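Local coordinates for protein putative glucoamylase (Bacteroides caccae ATCC 43185, PDB 4QT9) that probably hydrolyses glycosidic bonds of a glucan-like carbohydrate, on an alpha/alpha toroid fold, at residues A[186-191]-A[206-211]; A[320-325]-A[378-383]; A[23-28]-A[403-408]; A[165-170]-A[417-422]; A[44-49]-A[100-105]. All blocks are in the same frame, centred on the assembly; numbering follows the deposited sequence.

Contact 1 (A[186-191]-A[206-211]); sequences LYWHWS and NECMIM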
# COMPACT_ATOMS: atom_id res chain seq x y z
N LEU A 186 1.82 15.30 11.92
CA LEU A 186 0.54 14.60 11.84
C LEU A 186 0.56 13.40 12.77
O LEU A 186 1.53 12.65 12.76
CB LEU A 186 0.25 14.14 10.39
CG LEU A 186 -0.01 15.24 9.38
CD1 LEU A 186 0.09 14.70 7.97
CD2 LEU A 186 -1.36 15.91 9.64
N TYR A 187 -0.50 13.22 13.55
CA TYR A 187 -0.66 12.06 14.43
C TYR A 187 -1.37 10.95 13.67
O TYR A 187 -2.24 11.21 12.83
CB TYR A 187 -1.42 12.44 15.71
CG TYR A 187 -0.56 13.18 16.70
CD1 TYR A 187 -0.30 14.55 16.56
CD2 TYR A 187 0.01 12.53 17.79
CE1 TYR A 187 0.51 15.23 17.46
CE2 TYR A 187 0.83 13.20 18.70
CZ TYR A 187 1.07 14.56 18.54
OH TYR A 187 1.85 15.22 19.44
N TRP A 188 -0.99 9.70 13.95
CA TRP A 188 -1.54 8.53 13.28
C TRP A 188 -3.04 8.34 13.60
O TRP A 188 -3.82 8.05 12.69
CB TRP A 188 -0.75 7.27 13.71
CG TRP A 188 -0.86 6.11 12.77
CD1 TRP A 188 -2.01 5.51 12.33
CD2 TRP A 188 0.23 5.30 12.27
NE1 TRP A 188 -1.71 4.42 11.54
CE2 TRP A 188 -0.34 4.25 11.52
CE3 TRP A 188 1.63 5.37 12.40
CZ2 TRP A 188 0.44 3.30 10.85
CZ3 TRP A 188 2.41 4.45 11.71
CH2 TRP A 188 1.82 3.44 10.94
N HIS A 189 -3.41 8.47 14.90
CA HIS A 189 -4.76 8.21 15.38
C HIS A 189 -5.43 9.31 16.16
O HIS A 189 -4.80 10.14 16.81
CB HIS A 189 -4.78 6.99 16.32
CG HIS A 189 -3.87 5.87 15.93
ND1 HIS A 189 -2.57 5.81 16.39
CD2 HIS A 189 -4.13 4.76 15.19
CE1 HIS A 189 -2.09 4.67 15.92
NE2 HIS A 189 -2.98 4.04 15.16
N TRP A 190 -6.76 9.21 16.16
CA TRP A 190 -7.68 10.02 16.95
C TRP A 190 -8.89 9.18 17.26
O TRP A 190 -9.48 8.55 16.37
CB TRP A 190 -8.08 11.35 16.28
CG TRP A 190 -9.02 12.13 17.15
CD1 TRP A 190 -8.69 12.89 18.23
CD2 TRP A 190 -10.46 12.10 17.11
NE1 TRP A 190 -9.82 13.35 18.86
CE2 TRP A 190 -10.93 12.90 18.18
CE3 TRP A 190 -11.40 11.48 16.27
CZ2 TRP A 190 -12.29 13.14 18.40
CZ3 TRP A 190 -12.76 11.69 16.50
CH2 TRP A 190 -13.19 12.52 17.54
N SER A 191 -9.27 9.19 18.54
CA SER A 191 -10.41 8.43 19.02
C SER A 191 -11.46 9.35 19.64
O SER A 191 -11.09 10.22 20.42
CB SER A 191 -9.96 7.41 20.05
OG SER A 191 -11.07 6.95 20.79
N ASN A 206 9.39 6.08 6.78
CA ASN A 206 8.61 4.85 6.96
C ASN A 206 7.63 4.80 5.77
O ASN A 206 7.74 5.62 4.87
CB ASN A 206 7.94 4.70 8.38
CG ASN A 206 6.97 5.79 8.75
OD1 ASN A 206 6.37 6.44 7.90
ND2 ASN A 206 6.77 6.01 10.04
N GLU A 207 6.68 3.90 5.77
CA GLU A 207 5.72 3.72 4.67
C GLU A 207 4.69 4.89 4.50
O GLU A 207 3.90 4.84 3.55
CB GLU A 207 4.95 2.41 4.90
CG GLU A 207 3.91 2.49 6.01
CD GLU A 207 4.35 2.17 7.42
OE1 GLU A 207 5.47 2.57 7.80
OE2 GLU A 207 3.56 1.55 8.17
N CYS A 208 4.70 5.91 5.40
CA CYS A 208 3.63 6.93 5.48
C CYS A 208 3.87 8.24 4.71
O CYS A 208 3.09 9.16 4.95
CB CYS A 208 3.33 7.24 6.94
SG CYS A 208 3.08 5.76 7.96
N MSE A 209 4.85 8.36 3.78
CA MSE A 209 5.11 9.65 3.11
C MSE A 209 3.87 10.24 2.38
O MSE A 209 3.62 11.43 2.53
CB MSE A 209 6.30 9.58 2.14
CG MSE A 209 6.74 10.97 1.63
SE MSE A 209 8.46 10.85 0.72
CE MSE A 209 7.86 10.31 -1.00
N ILE A 210 3.11 9.42 1.60
CA ILE A 210 1.94 9.86 0.83
C ILE A 210 0.88 10.53 1.76
O ILE A 210 0.11 11.39 1.31
CB ILE A 210 1.33 8.68 -0.02
CG1 ILE A 210 0.45 9.17 -1.20
CG2 ILE A 210 0.57 7.64 0.82
CD1 ILE A 210 1.17 10.15 -2.23
N MSE A 211 0.86 10.18 3.05
CA MSE A 211 -0.07 10.80 4.00
C MSE A 211 0.23 12.32 4.16
O MSE A 211 -0.69 13.12 4.19
CB MSE A 211 -0.03 10.07 5.35
CG MSE A 211 -1.03 10.61 6.35
SE MSE A 211 -0.48 10.14 8.15
CE MSE A 211 1.33 10.70 8.09
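L186 meets M211, a selenomethionine, methyl to methyl: L186 CD1 lies 4.2 Å from M211 CE, the two side chains running past each other in opposite senses. A bend at chi3 of M211 (49°) turns its methyl back here. Around this pair, A139 of helix 135-152 touches M211 and V227 touches L186. Two residues on, W188 extends its six-membered ring to the turn that leads into helix 209-217. With CG anti to the backbone N (chi1 -159°), the indole's far end reaches C208, whose SG stands 4.4 Å from the centroid of that ring in an oblique sulfur-aromatic contact and 4.0 Å from W188 CH2. W188 CH2 also has E207 OE2 at 3.8 Å, near the ring plane. An Asx turn, C208 N to N206 OD1 at 3.1 Å, shapes the backbone. E207 also lies close to a bound acetate, which may mark a pocket. With no hydrogen bond joining the segments, cohesion comes from apolar and sulfur contacts, and the indole edge probably suits a carboxylate oxygen.

Contact 2 (A[320-325]-A[378-383]); sequences YSVDGY and AFSETD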
# COMPACT_ATOMS: atom_id res chain seq x y z
N TYR A 320 2.06 -12.67 7.18
CA TYR A 320 1.89 -13.87 8.00
C TYR A 320 3.23 -14.51 8.18
O TYR A 320 4.08 -14.44 7.28
CB TYR A 320 0.93 -14.86 7.34
CG TYR A 320 -0.53 -14.50 7.47
CD1 TYR A 320 -1.08 -14.18 8.71
CD2 TYR A 320 -1.39 -14.57 6.37
CE1 TYR A 320 -2.44 -13.87 8.85
CE2 TYR A 320 -2.76 -14.31 6.51
CZ TYR A 320 -3.28 -13.97 7.75
OH TYR A 320 -4.62 -13.74 7.90
N SER A 321 3.44 -15.13 9.34
CA SER A 321 4.69 -15.81 9.61
C SER A 321 4.39 -17.16 10.22
O SER A 321 3.24 -17.41 10.60
CB SER A 321 5.57 -14.97 10.54
OG SER A 321 6.91 -15.45 10.58
N VAL A 322 5.41 -18.05 10.29
CA VAL A 322 5.29 -19.41 10.84
C VAL A 322 4.56 -19.38 12.21
O VAL A 322 3.63 -20.15 12.41
CB VAL A 322 6.66 -20.14 10.93
CG1 VAL A 322 6.46 -21.62 11.28
CG2 VAL A 322 7.46 -20.01 9.64
N ASP A 323 4.95 -18.47 13.11
CA ASP A 323 4.33 -18.37 14.43
C ASP A 323 3.28 -17.24 14.55
O ASP A 323 2.99 -16.81 15.67
CB ASP A 323 5.41 -18.23 15.53
CG ASP A 323 6.20 -19.49 15.79
OD1 ASP A 323 5.65 -20.61 15.57
OD2 ASP A 323 7.37 -19.38 16.24
N GLY A 324 2.67 -16.82 13.43
CA GLY A 324 1.64 -15.79 13.42
C GLY A 324 1.72 -14.73 12.34
O GLY A 324 1.24 -14.92 11.22
N TYR A 325 2.23 -13.57 12.71
CA TYR A 325 2.41 -12.39 11.86
C TYR A 325 3.66 -11.70 12.31
O TYR A 325 3.88 -11.60 13.51
CB TYR A 325 1.19 -11.44 11.91
CG TYR A 325 1.28 -10.29 10.92
CD1 TYR A 325 1.97 -9.12 11.23
CD2 TYR A 325 0.71 -10.40 9.66
CE1 TYR A 325 2.09 -8.08 10.30
CE2 TYR A 325 0.78 -9.35 8.74
CZ TYR A 325 1.49 -8.20 9.06
OH TYR A 325 1.56 -7.17 8.14
N ALA A 378 2.70 -15.68 2.35
CA ALA A 378 4.05 -15.96 2.78
C ALA A 378 4.24 -17.45 2.79
O ALA A 378 3.26 -18.17 2.69
CB ALA A 378 4.28 -15.37 4.15
N PHE A 379 5.50 -17.91 2.86
CA PHE A 379 5.82 -19.34 2.92
C PHE A 379 7.22 -19.53 3.47
O PHE A 379 8.08 -18.66 3.32
CB PHE A 379 5.65 -20.04 1.55
CG PHE A 379 6.64 -19.61 0.49
CD1 PHE A 379 7.87 -20.25 0.36
CD2 PHE A 379 6.36 -18.54 -0.36
CE1 PHE A 379 8.80 -19.83 -0.58
CE2 PHE A 379 7.29 -18.14 -1.32
CZ PHE A 379 8.50 -18.78 -1.42
N SER A 380 7.46 -20.68 4.09
CA SER A 380 8.77 -21.03 4.59
C SER A 380 9.18 -22.39 4.01
O SER A 380 8.60 -23.41 4.41
CB SER A 380 8.79 -21.04 6.11
OG SER A 380 9.99 -21.67 6.57
N GLU A 381 10.15 -22.42 3.06
CA GLU A 381 10.64 -23.70 2.50
C GLU A 381 11.31 -24.57 3.60
O GLU A 381 11.23 -25.80 3.56
CB GLU A 381 11.61 -23.48 1.32
CG GLU A 381 10.94 -22.93 0.07
CD GLU A 381 11.79 -22.89 -1.18
OE1 GLU A 381 12.21 -23.97 -1.65
OE2 GLU A 381 11.97 -21.79 -1.75
N THR A 382 11.95 -23.91 4.59
CA THR A 382 12.63 -24.55 5.73
C THR A 382 11.63 -25.30 6.62
O THR A 382 11.88 -26.45 6.97
CB THR A 382 13.41 -23.50 6.55
OG1 THR A 382 14.37 -22.86 5.71
CG2 THR A 382 14.10 -24.09 7.75
N ASP A 383 10.52 -24.62 7.02
CA ASP A 383 9.50 -25.16 7.91
C ASP A 383 8.42 -25.96 7.16
O ASP A 383 7.58 -26.59 7.82
CB ASP A 383 8.85 -24.03 8.73
CG ASP A 383 9.73 -23.49 9.87
OD1 ASP A 383 10.01 -24.25 10.82
OD2 ASP A 383 10.10 -22.30 9.83
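V322 buries the most surface here, wedging its two methyls against the loop 378-383. CG2 does most of the touching: it sits 3.9 Å from S380 CB and 3.5 Å from D383 OD2, while CG1 backs it up from farther off, 4.0 Å from the same D383 OD2. With CG1 anti to the backbone N (chi1 -170°) and CG2 beside that N, both branches reach D383. Cut back to an alanine, V322 would lose both methyls, which is likely to open a gap beside S380 CB and leave the D383 carboxylate freer to turn. A378 is the second large contributor: its CB presses on the backbone carbonyl of Y320, 3.3 Å from Y320 O, and both A378 and V322 also touch V338. Y320, the third, meets the loop through that carbonyl; its ring leads away, its OH hydrogen-bonded to H52. D383 N donates to S380 OG at 3.0 Å and 163°, an ST motif that curls the loop so that S380 and D383 both face the valine. Paired bonds between S321 and G324 close the turn opposite. The motif is a beta hairpin whose two-residue type I turn (V322 and D323) packs on the loop between strands 374-375 and 389-391.

Contact 3 (A[23-28]-A[403-408]); sequences ALMDTV and ENYRTG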
# COMPACT_ATOMS: atom_id res chain seq x y z
N ALA A 23 3.22 -12.91 -20.79
CA ALA A 23 2.25 -13.97 -20.50
C ALA A 23 2.18 -14.26 -18.98
O ALA A 23 1.08 -14.39 -18.44
CB ALA A 23 2.65 -15.24 -21.25
N LEU A 24 3.33 -14.36 -18.31
CA LEU A 24 3.43 -14.63 -16.88
C LEU A 24 2.82 -13.47 -16.09
O LEU A 24 2.05 -13.69 -15.15
CB LEU A 24 4.91 -14.85 -16.49
CG LEU A 24 5.28 -14.84 -14.99
CD1 LEU A 24 4.65 -16.01 -14.26
CD2 LEU A 24 6.80 -14.89 -14.82
N MSE A 25 3.15 -12.23 -16.48
CA MSE A 25 2.61 -11.05 -15.80
C MSE A 25 1.09 -10.97 -15.96
O MSE A 25 0.40 -10.68 -14.99
CB MSE A 25 3.26 -9.77 -16.31
CG MSE A 25 4.71 -9.61 -15.83
SE MSE A 25 5.38 -7.86 -16.30
CE MSE A 25 5.53 -8.04 -18.25
N ASP A 26 0.58 -11.31 -17.16
CA ASP A 26 -0.86 -11.31 -17.44
C ASP A 26 -1.62 -12.25 -16.49
O ASP A 26 -2.61 -11.84 -15.87
CB ASP A 26 -1.13 -11.71 -18.90
CG ASP A 26 -1.47 -10.53 -19.81
OD1 ASP A 26 -2.41 -9.75 -19.45
OD2 ASP A 26 -0.82 -10.40 -20.88
N THR A 27 -1.12 -13.50 -16.35
CA THR A 27 -1.69 -14.52 -15.43
C THR A 27 -1.66 -14.03 -13.97
O THR A 27 -2.68 -14.15 -13.29
CB THR A 27 -0.92 -15.85 -15.57
OG1 THR A 27 -0.95 -16.24 -16.93
CG2 THR A 27 -1.48 -16.95 -14.68
N VAL A 28 -0.50 -13.52 -13.48
CA VAL A 28 -0.35 -13.06 -12.09
C VAL A 28 -1.33 -11.89 -11.86
O VAL A 28 -2.04 -11.88 -10.85
CB VAL A 28 1.13 -12.70 -11.73
CG1 VAL A 28 1.24 -12.05 -10.34
CG2 VAL A 28 2.01 -13.95 -11.82
N GLU A 403 1.00 -3.29 -13.08
CA GLU A 403 0.33 -2.35 -13.98
C GLU A 403 1.22 -1.12 -14.24
O GLU A 403 1.42 -0.76 -15.41
CB GLU A 403 -1.04 -1.91 -13.45
CG GLU A 403 -1.85 -1.18 -14.51
CD GLU A 403 -2.12 -2.00 -15.75
OE1 GLU A 403 -2.58 -3.16 -15.61
OE2 GLU A 403 -1.82 -1.52 -16.87
N ASN A 404 1.77 -0.51 -13.18
CA ASN A 404 2.63 0.68 -13.32
C ASN A 404 3.87 0.37 -14.13
O ASN A 404 4.29 1.20 -14.92
CB ASN A 404 3.01 1.31 -11.98
CG ASN A 404 1.91 2.13 -11.36
OD1 ASN A 404 1.08 2.70 -12.05
ND2 ASN A 404 1.87 2.19 -10.04
N TYR A 405 4.44 -0.83 -13.96
CA TYR A 405 5.61 -1.28 -14.71
C TYR A 405 5.27 -1.46 -16.20
O TYR A 405 6.07 -1.09 -17.05
CB TYR A 405 6.15 -2.61 -14.14
CG TYR A 405 7.17 -3.28 -15.04
CD1 TYR A 405 8.43 -2.71 -15.26
CD2 TYR A 405 6.87 -4.47 -15.70
CE1 TYR A 405 9.35 -3.30 -16.11
CE2 TYR A 405 7.80 -5.08 -16.55
CZ TYR A 405 9.04 -4.50 -16.74
OH TYR A 405 9.94 -5.08 -17.60
N ARG A 406 4.09 -2.04 -16.49
CA ARG A 406 3.66 -2.32 -17.86
C ARG A 406 3.15 -1.09 -18.62
O ARG A 406 3.48 -0.96 -19.79
CB ARG A 406 2.59 -3.41 -17.87
CG ARG A 406 3.13 -4.78 -17.49
CD ARG A 406 2.01 -5.78 -17.45
NE ARG A 406 1.95 -6.57 -18.67
CZ ARG A 406 0.93 -7.34 -19.01
NH1 ARG A 406 -0.15 -7.41 -18.24
NH2 ARG A 406 0.97 -8.04 -20.13
N THR A 407 2.32 -0.22 -17.99
CA THR A 407 1.74 0.93 -18.70
C THR A 407 1.87 2.28 -17.97
O THR A 407 1.60 3.32 -18.58
CB THR A 407 0.22 0.70 -18.98
OG1 THR A 407 -0.51 0.72 -17.75
CG2 THR A 407 -0.07 -0.60 -19.73
N GLY A 408 2.21 2.26 -16.68
CA GLY A 408 2.27 3.44 -15.82
C GLY A 408 0.89 4.01 -15.51
O GLY A 408 0.79 5.16 -15.10
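R406 and D26 join helix 21-37 to the end of helix 392-406, a helix-to-helix contact between chain-distant parts of the alpha/alpha toroid. The polar part is a salt bridge. The R406 chain, bent at chi3 (99°), turns its guanidinium to D26. R406 NH2 donates to D26 OD2 at 3.1 Å with an angle of 158°, the oxygen lying close to the guanidinium plane but being met from above its own carboxylate plane. R406 NH1 adds a weak, long bond to D26 OD1 at 3.5 Å. The carboxylate and guanidinium planes are nearly perpendicular, 86° apart, so the pair does not form a flat two-pronged bridge. NH2 is also salt-bridged to D22, and Q29 holds NH1; the two acids probably offset the like charge of nearby R83.

The apolar part belongs to M25, a selenomethionine. Its chain passes alongside that of R406 in the opposite direction, with CB over one face of the guanidinium and CE 3.9 Å from R406 NE. I348 and M359 touch it as well. The selenium also makes a Met-aromatic contact: M25 SE meets the Y405 ring at its edge, 4.8 Å from the centroid, and its closest ring atom is Y405 CE2 at 3.7 Å.

Contact 4 (A[165-170]-A[417-422]); sequences RIDRLW and HPDVQA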
# COMPACT_ATOMS: atom_id res chain seq x y z
N ARG A 165 -18.84 12.42 -6.43
CA ARG A 165 -19.08 11.82 -5.12
C ARG A 165 -17.74 11.50 -4.43
O ARG A 165 -17.60 11.68 -3.21
CB ARG A 165 -19.96 10.56 -5.28
CG ARG A 165 -21.42 10.94 -5.50
CD ARG A 165 -22.23 9.76 -5.89
NE ARG A 165 -22.41 8.81 -4.79
CZ ARG A 165 -22.83 7.56 -4.94
NH1 ARG A 165 -23.10 7.09 -6.15
NH2 ARG A 165 -22.99 6.77 -3.89
N ILE A 166 -16.73 11.09 -5.21
CA ILE A 166 -15.40 10.80 -4.70
C ILE A 166 -14.73 12.11 -4.21
O ILE A 166 -14.12 12.14 -3.12
CB ILE A 166 -14.54 10.07 -5.76
CG1 ILE A 166 -14.98 8.59 -5.88
CG2 ILE A 166 -13.04 10.15 -5.40
CD1 ILE A 166 -14.66 7.90 -7.20
N ASP A 167 -14.84 13.19 -5.02
CA ASP A 167 -14.25 14.49 -4.65
C ASP A 167 -14.85 15.00 -3.34
O ASP A 167 -14.13 15.56 -2.55
CB ASP A 167 -14.41 15.53 -5.76
CG ASP A 167 -13.52 16.77 -5.55
OD1 ASP A 167 -12.29 16.63 -5.53
OD2 ASP A 167 -14.07 17.87 -5.41
N ARG A 168 -16.15 14.76 -3.10
CA ARG A 168 -16.79 15.15 -1.84
C ARG A 168 -16.15 14.39 -0.64
O ARG A 168 -15.89 15.03 0.37
CB ARG A 168 -18.31 14.92 -1.87
CG ARG A 168 -19.02 15.66 -0.73
CD ARG A 168 -20.41 15.12 -0.45
NE ARG A 168 -20.71 15.11 0.99
CZ ARG A 168 -21.78 15.68 1.54
NH1 ARG A 168 -22.68 16.30 0.78
NH2 ARG A 168 -21.97 15.62 2.85
N LEU A 169 -15.88 13.06 -0.78
CA LEU A 169 -15.27 12.28 0.28
C LEU A 169 -13.86 12.77 0.56
O LEU A 169 -13.48 12.81 1.72
CB LEU A 169 -15.21 10.76 -0.05
CG LEU A 169 -16.58 10.03 -0.19
CD1 LEU A 169 -16.40 8.67 -0.86
CD2 LEU A 169 -17.29 9.88 1.15
N TRP A 170 -13.09 13.07 -0.51
CA TRP A 170 -11.72 13.60 -0.47
C TRP A 170 -11.76 14.97 0.25
O TRP A 170 -10.98 15.19 1.18
CB TRP A 170 -11.14 13.71 -1.92
CG TRP A 170 -10.01 14.69 -2.17
CD1 TRP A 170 -10.02 15.75 -3.04
CD2 TRP A 170 -8.69 14.68 -1.56
NE1 TRP A 170 -8.79 16.39 -3.02
CE2 TRP A 170 -7.96 15.75 -2.12
CE3 TRP A 170 -8.08 13.90 -0.57
CZ2 TRP A 170 -6.62 16.01 -1.79
CZ3 TRP A 170 -6.76 14.17 -0.21
CH2 TRP A 170 -6.04 15.22 -0.81
N HIS A 417 -3.87 14.50 -11.00
CA HIS A 417 -4.84 15.18 -10.12
C HIS A 417 -4.33 16.58 -9.74
O HIS A 417 -3.19 16.72 -9.26
CB HIS A 417 -5.19 14.33 -8.89
CG HIS A 417 -6.43 14.77 -8.20
ND1 HIS A 417 -6.46 15.92 -7.43
CD2 HIS A 417 -7.67 14.23 -8.22
CE1 HIS A 417 -7.71 16.05 -7.02
NE2 HIS A 417 -8.48 15.06 -7.46
N PRO A 418 -5.14 17.65 -10.02
CA PRO A 418 -4.67 19.02 -9.75
C PRO A 418 -4.36 19.31 -8.28
O PRO A 418 -3.44 20.06 -8.03
CB PRO A 418 -5.80 19.92 -10.24
CG PRO A 418 -6.72 19.03 -10.99
CD PRO A 418 -6.50 17.64 -10.59
N ASP A 419 -5.06 18.67 -7.32
CA ASP A 419 -4.76 18.90 -5.89
C ASP A 419 -3.44 18.25 -5.50
O ASP A 419 -2.68 18.79 -4.68
CB ASP A 419 -5.89 18.37 -5.00
CG ASP A 419 -7.19 19.13 -5.15
OD1 ASP A 419 -7.15 20.32 -5.54
OD2 ASP A 419 -8.27 18.52 -4.90
N VAL A 420 -3.17 17.07 -6.08
CA VAL A 420 -1.93 16.35 -5.83
C VAL A 420 -0.77 17.17 -6.35
O VAL A 420 0.23 17.32 -5.65
CB VAL A 420 -1.95 14.91 -6.41
CG1 VAL A 420 -0.57 14.25 -6.27
CG2 VAL A 420 -3.00 14.07 -5.69
N GLN A 421 -0.92 17.74 -7.56
CA GLN A 421 0.13 18.56 -8.19
C GLN A 421 0.44 19.82 -7.37
O GLN A 421 1.60 20.24 -7.31
CB GLN A 421 -0.25 18.94 -9.62
CG GLN A 421 -0.38 17.75 -10.55
CD GLN A 421 -0.16 18.12 -11.99
OE1 GLN A 421 0.90 18.65 -12.37
NE2 GLN A 421 -1.13 17.83 -12.84
N ALA A 422 -0.57 20.42 -6.74
CA ALA A 422 -0.42 21.61 -5.89
C ALA A 422 0.28 21.23 -4.58
O ALA A 422 1.09 22.02 -4.06
CB ALA A 422 -1.78 22.23 -5.61
O HOH W 1 -10.77 18.74 -5.87
O HOH W 2 -11.02 14.78 -6.66
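H417, just ahead of helix 418-426, approaches W170 with its CE1, 4.2 Å from W170 NE1, the two rings meeting obliquely. Its ND1 accepts from D419 N at 3.1 Å, an N-cap bond; on the other side of the ring, H417 NE2 is 2.7 Å from a water, and that water donates to D167 OD1. Two residues on, D419 makes the direct bond between the helices. W170 NE1 donates to D419 OD2 at 2.9 Å and 168°, nearly straight and within 4° of the indole plane; the oxygen receives it on its anti side. The D419 torsion (chi1 -66°) sets CG beside the backbone N and brings the carboxylate to this edge. OD2 also accepts from a second water, 2.7 Å away, that donates to D167 OD1 too, so the two acids stand 4.5 Å apart (OD1 to OD2) with water between their charges. The salt bridge from D167 to R171 probably eases that repulsion. P219 touches both W170 and D419. The capped start of a C-terminal helix is thus tied to helix 157-172, one helix of the alpha/alpha toroid.

Contact 5 (A[44-49]-A[100-105]); sequences SGLAPE and SFLEKA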
# COMPACT_ATOMS: atom_id res chain seq x y z
N SER A 44 -20.15 -4.08 0.81
CA SER A 44 -19.28 -2.95 0.54
C SER A 44 -18.61 -2.97 -0.83
O SER A 44 -18.24 -1.91 -1.33
CB SER A 44 -18.19 -2.89 1.60
OG SER A 44 -17.32 -4.00 1.51
N GLY A 45 -18.35 -4.16 -1.36
CA GLY A 45 -17.58 -4.31 -2.60
C GLY A 45 -16.09 -4.13 -2.32
O GLY A 45 -15.25 -4.19 -3.23
N LEU A 46 -15.76 -3.93 -1.02
CA LEU A 46 -14.40 -3.66 -0.56
C LEU A 46 -13.65 -4.90 -0.13
O LEU A 46 -14.21 -5.99 0.00
CB LEU A 46 -14.38 -2.60 0.56
CG LEU A 46 -14.73 -1.20 0.09
CD1 LEU A 46 -14.88 -0.31 1.25
CD2 LEU A 46 -13.68 -0.68 -0.85
N ALA A 47 -12.34 -4.71 0.01
CA ALA A 47 -11.35 -5.70 0.32
C ALA A 47 -11.40 -6.14 1.77
O ALA A 47 -11.20 -5.31 2.67
CB ALA A 47 -9.96 -5.14 0.00
N PRO A 48 -11.60 -7.44 2.04
CA PRO A 48 -11.49 -7.92 3.43
C PRO A 48 -10.02 -7.87 3.85
O PRO A 48 -9.15 -7.99 3.00
CB PRO A 48 -12.01 -9.37 3.36
CG PRO A 48 -11.77 -9.80 1.96
CD PRO A 48 -11.81 -8.56 1.08
N GLU A 49 -9.74 -7.71 5.16
CA GLU A 49 -8.38 -7.70 5.68
C GLU A 49 -7.62 -8.95 5.16
O GLU A 49 -6.51 -8.83 4.65
CB GLU A 49 -8.41 -7.66 7.23
CG GLU A 49 -7.05 -7.75 7.91
CD GLU A 49 -6.08 -6.63 7.60
OE1 GLU A 49 -6.46 -5.44 7.73
OE2 GLU A 49 -4.92 -6.93 7.25
N SER A 100 -20.81 4.23 -2.24
CA SER A 100 -22.01 4.24 -1.39
C SER A 100 -21.67 3.77 0.02
O SER A 100 -22.17 4.35 0.99
CB SER A 100 -23.12 3.38 -1.99
OG SER A 100 -23.49 3.85 -3.27
N PHE A 101 -20.83 2.72 0.14
CA PHE A 101 -20.38 2.22 1.45
C PHE A 101 -19.55 3.29 2.17
O PHE A 101 -19.79 3.53 3.35
CB PHE A 101 -19.55 0.92 1.32
CG PHE A 101 -18.95 0.46 2.64
CD1 PHE A 101 -19.67 -0.33 3.53
CD2 PHE A 101 -17.65 0.84 2.99
CE1 PHE A 101 -19.10 -0.75 4.74
CE2 PHE A 101 -17.08 0.39 4.19
CZ PHE A 101 -17.81 -0.38 5.06
N LEU A 102 -18.60 3.93 1.49
CA LEU A 102 -17.72 4.94 2.09
C LEU A 102 -18.48 6.21 2.53
O LEU A 102 -18.05 6.89 3.48
CB LEU A 102 -16.58 5.33 1.14
CG LEU A 102 -15.56 4.21 0.83
CD1 LEU A 102 -14.60 4.63 -0.25
CD2 LEU A 102 -14.77 3.81 2.08
N GLU A 103 -19.61 6.51 1.86
CA GLU A 103 -20.43 7.67 2.19
C GLU A 103 -21.20 7.42 3.49
O GLU A 103 -21.54 8.37 4.19
CB GLU A 103 -21.42 8.00 1.06
CG GLU A 103 -20.78 8.50 -0.23
CD GLU A 103 -21.73 8.68 -1.41
OE1 GLU A 103 -22.72 7.92 -1.51
OE2 GLU A 103 -21.46 9.56 -2.25
N LYS A 104 -21.41 6.13 3.83
CA LYS A 104 -22.18 5.69 5.00
C LYS A 104 -21.34 5.19 6.19
O LYS A 104 -21.77 5.36 7.33
CB LYS A 104 -23.16 4.57 4.57
CG LYS A 104 -24.37 5.12 3.80
CD LYS A 104 -25.03 4.13 2.83
CE LYS A 104 -26.13 3.29 3.44
NZ LYS A 104 -26.95 2.61 2.41
N ALA A 105 -20.17 4.57 5.93
CA ALA A 105 -19.31 3.96 6.95
C ALA A 105 -18.79 4.98 7.94
O ALA A 105 -18.71 6.15 7.59
CB ALA A 105 -18.15 3.24 6.29
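The backbones come closest at S44 and F101, whose CA atoms are 5.4 Å apart, where an irregular loop after helix 21-37 crosses the last turns of helix 88-104. S44 lays its CB over one face of the F101 ring, 3.7 Å from the centroid and 19° off the normal, a CH-pi contact; A105 CB, from farther along the ring's own segment, covers the opposite face. F101 has CG anti to its N (chi1 174°), which swings the ring out of the helix to the loop. L46 reaches the CD2-CE2 border of the ring from the same side as S44: its CD1 lies 3.5 Å from F101 CD2, at an oblique angle to the ring, and 4.2 Å from L102 CD2. S44 OG accepts from L46 N at 3.0 Å in an ST turn and is also hydrogen-bonded to E41, while G45 between them takes a positive phi. That tight turn sets serine and leucine on the same ring. In the toroid the spot joins a connecting loop to a helix: V65 of strand 64-66 touches S44, L46 and F101, and W116 meets F101 edge-to-face. A serine in place of F101 would probably leave S44 CB and L46 CD1 without their aromatic surface and open a gap beside W116. L102 turns inward to L141 and L145 of helix 135-152, as well as L169 of helix 157-172.

In the fold
Contacts 1, 2 and 5 are mostly buried and carry no hydrogen bond across their segments: contact 1 relies on methyls and sulfur against an indole, contact 2 sets a hairpin turn on a loop with methyls against a carbonyl and a carboxylate, and contact 5 uses a ring face. Contacts 3 and 4 each join two helices, are only partly buried, and use polar bonds: a salt bridge in contact 3, an indole-to-carboxylate bond with waters in contact 4. Contacts 4 and 5 touch directly, R165 NH2 bonding E103 OE1 at 2.7 Å. Contacts 2 and 4 lie on opposite sides of the chain's centre, their centres about 40 Å apart. Helix 135-152 is touched by side chains of contacts 1, 4 and 5.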